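Local coordinates for type II secretion system protein F (Vibrio cholerae, PDB 3C1Q) that probably serves as an inner-membrane component of the type II secretion system, which exports proteins such as toxins from the periplasm, and here binds calcium through its first cytoplasmic domain, at residues Ile17-Ala22 with Arg98-Ala103. Numbering follows the deposited sequence.
Sequences ITRQLA and RLADYA. With CA (calcium ion), chain G.
D101 OD1 does two jobs at once: it takes a hydrogen bond from R19 NH2 at 2.8 Å, within a salt bridge, and it coordinates the calcium ion at 2.5 Å. The N-H points almost straight at the oxygen (167°), and OD1 lies in the guanidinium plane. The donor arrives on the anti side and somewhat out of the carboxylate plane. OD2 binds the calcium at the same distance as OD1, which makes the carboxylate bidentate; three waters, E97 of the same chain and E43 of the second subunit complete the site, which therefore bridges the dimer. R19 gets there by leaving its backbone with CG anti to N (chi1 177°) and then bending at chi2 and chi3; A100 CB sits against one face of the guanidinium, 3.5 Å from R19 CZ. E97 and E104 also hold its terminal nitrogens, whereas NE is buried without a partner. The two segments, from helices 11-26 and 92-121 of this all-helical cytoplasmic domain, run roughly antiparallel (153°), their axes approaching to 8.2 Å. The alanines probably help them come this close: A22 CB meets A100 CB at 3.8 Å. T18 turns its methyl CG2 onto the backbone at A100 N, 3.4 Å away. The T18 hydroxyl bonds instead to L14 O in its own helix, while F79 of helix 77-89 packs against both T18 and L99.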
loop_
_atom_site.group_PDB
_atom_site.type_symbol
_atom_site.label_atom_id
_atom_site.label_comp_id
_atom_site.label_asym_id
_atom_site.label_seq_id
_atom_site.Cartn_x
_atom_site.Cartn_y
_atom_site.Cartn_z
ATOM N N ILE B 17 -4.404 -4.155 4.357
ATOM C CA ILE B 17 -3.518 -5.298 4.626
ATOM C C ILE B 17 -3.328 -6.153 3.388
ATOM O O ILE B 17 -2.252 -6.721 3.194
ATOM C CB ILE B 17 -3.945 -6.131 5.875
ATOM C CG1 ILE B 17 -5.324 -6.782 5.679
ATOM C CG2 ILE B 17 -3.882 -5.250 7.147
ATOM C CD1 ILE B 17 -5.814 -7.699 6.875
ATOM N N THR B 18 -4.344 -6.245 2.528
ATOM C CA THR B 18 -4.205 -7.093 1.332
ATOM C C THR B 18 -3.214 -6.464 0.333
ATOM O O THR B 18 -2.354 -7.152 -0.229
ATOM C CB THR B 18 -5.582 -7.399 0.682
ATOM O OG1 THR B 18 -6.452 -8.006 1.657
ATOM C CG2 THR B 18 -5.427 -8.337 -0.481
ATOM N N ARG B 19 -3.303 -5.147 0.175
ATOM C CA ARG B 19 -2.351 -4.414 -0.674
ATOM C C ARG B 19 -0.937 -4.511 -0.125
ATOM O O ARG B 19 -0.006 -4.810 -0.857
ATOM C CB ARG B 19 -2.763 -2.959 -0.845
ATOM C CG ARG B 19 -1.757 -2.117 -1.659
ATOM C CD ARG B 19 -1.557 -2.648 -3.040
ATOM N NE ARG B 19 -2.777 -2.511 -3.851
ATOM C CZ ARG B 19 -2.954 -3.133 -5.016
ATOM N NH1 ARG B 19 -2.008 -3.937 -5.486
ATOM N NH2 ARG B 19 -4.071 -2.961 -5.711
ATOM N N GLN B 20 -0.776 -4.319 1.178
ATOM C CA GLN B 20 0.549 -4.411 1.790
ATOM C C GLN B 20 1.131 -5.812 1.623
ATOM O O GLN B 20 2.288 -5.960 1.224
ATOM C CB GLN B 20 0.498 -4.034 3.267
ATOM C CG GLN B 20 0.107 -2.582 3.519
ATOM C CD GLN B 20 0.040 -2.246 4.989
ATOM O OE1 GLN B 20 -0.723 -2.861 5.743
ATOM N NE2 GLN B 20 0.853 -1.270 5.416
ATOM N N LEU B 21 0.336 -6.842 1.903
ATOM C CA LEU B 21 0.851 -8.211 1.772
ATOM C C LEU B 21 1.206 -8.497 0.299
ATOM O O LEU B 21 2.248 -9.072 0.002
ATOM C CB LEU B 21 -0.147 -9.225 2.321
ATOM C CG LEU B 21 0.296 -10.666 2.370
ATOM C CD1 LEU B 21 1.513 -10.843 3.324
ATOM C CD2 LEU B 21 -0.895 -11.558 2.789
ATOM N N ALA B 22 0.359 -8.071 -0.635
ATOM C CA ALA B 22 0.642 -8.275 -2.051
ATOM C C ALA B 22 1.936 -7.586 -2.488
ATOM O O ALA B 22 2.736 -8.150 -3.232
ATOM C CB ALA B 22 -0.510 -7.776 -2.902
ATOM N N ARG B 98 -4.194 -9.822 -7.348
ATOM C CA ARG B 98 -5.610 -9.776 -7.747
ATOM C C ARG B 98 -6.534 -9.547 -6.558
ATOM O O ARG B 98 -7.527 -8.806 -6.672
ATOM C CB ARG B 98 -6.004 -11.028 -8.507
ATOM C CG ARG B 98 -5.381 -11.081 -9.907
ATOM C CD ARG B 98 -6.204 -11.924 -10.858
ATOM N NE ARG B 98 -6.041 -13.342 -10.584
ATOM C CZ ARG B 98 -4.956 -14.047 -10.905
ATOM N NH1 ARG B 98 -3.920 -13.477 -11.523
ATOM N NH2 ARG B 98 -4.909 -15.330 -10.616
ATOM N N LEU B 99 -6.212 -10.153 -5.410
ATOM C CA LEU B 99 -7.017 -9.941 -4.203
ATOM C C LEU B 99 -6.896 -8.480 -3.724
ATOM O O LEU B 99 -7.872 -7.871 -3.304
ATOM C CB LEU B 99 -6.571 -10.896 -3.098
ATOM C CG LEU B 99 -7.076 -12.317 -3.258
ATOM C CD1 LEU B 99 -6.252 -13.289 -2.377
ATOM C CD2 LEU B 99 -8.590 -12.417 -2.933
ATOM N N ALA B 100 -5.699 -7.921 -3.829
ATOM C CA ALA B 100 -5.459 -6.519 -3.487
ATOM C C ALA B 100 -6.257 -5.568 -4.396
ATOM O O ALA B 100 -6.930 -4.617 -3.913
ATOM C CB ALA B 100 -3.936 -6.225 -3.577
ATOM N N ASP B 101 -6.197 -5.814 -5.703
ATOM C CA ASP B 101 -6.943 -5.028 -6.685
ATOM C C ASP B 101 -8.421 -5.101 -6.396
ATOM O O ASP B 101 -9.121 -4.089 -6.443
ATOM C CB ASP B 101 -6.692 -5.531 -8.106
ATOM C CG ASP B 101 -5.337 -5.111 -8.648
ATOM O OD1 ASP B 101 -4.773 -4.110 -8.174
ATOM O OD2 ASP B 101 -4.870 -5.761 -9.592
ATOM N N TYR B 102 -8.887 -6.313 -6.105
ATOM C CA TYR B 102 -10.318 -6.571 -5.829
ATOM C C TYR B 102 -10.745 -5.822 -4.564
ATOM O O TYR B 102 -11.739 -5.101 -4.558
ATOM C CB TYR B 102 -10.567 -8.071 -5.657
ATOM C CG TYR B 102 -11.953 -8.411 -5.180
ATOM C CD1 TYR B 102 -13.027 -8.424 -6.060
ATOM C CD2 TYR B 102 -12.201 -8.699 -3.834
ATOM C CE1 TYR B 102 -14.317 -8.731 -5.618
ATOM C CE2 TYR B 102 -13.480 -9.013 -3.394
ATOM C CZ TYR B 102 -14.529 -9.010 -4.281
ATOM O OH TYR B 102 -15.794 -9.334 -3.818
ATOM N N ALA B 103 -9.948 -5.961 -3.516
ATOM C CA ALA B 103 -10.242 -5.312 -2.247
ATOM C C ALA B 103 -10.178 -3.780 -2.349
ATOM O O ALA B 103 -11.015 -3.081 -1.743
ATOM C CB ALA B 103 -9.307 -5.837 -1.138
HETATM CA CA CA G . -2.826 -4.296 -9.790
HETATM O O HOH W 1 -0.520 -4.049 -10.614
HETATM O O HOH W 2 -2.615 -6.043 -11.551
HETATM O O HOH W 3 -2.264 -2.240 -8.731
#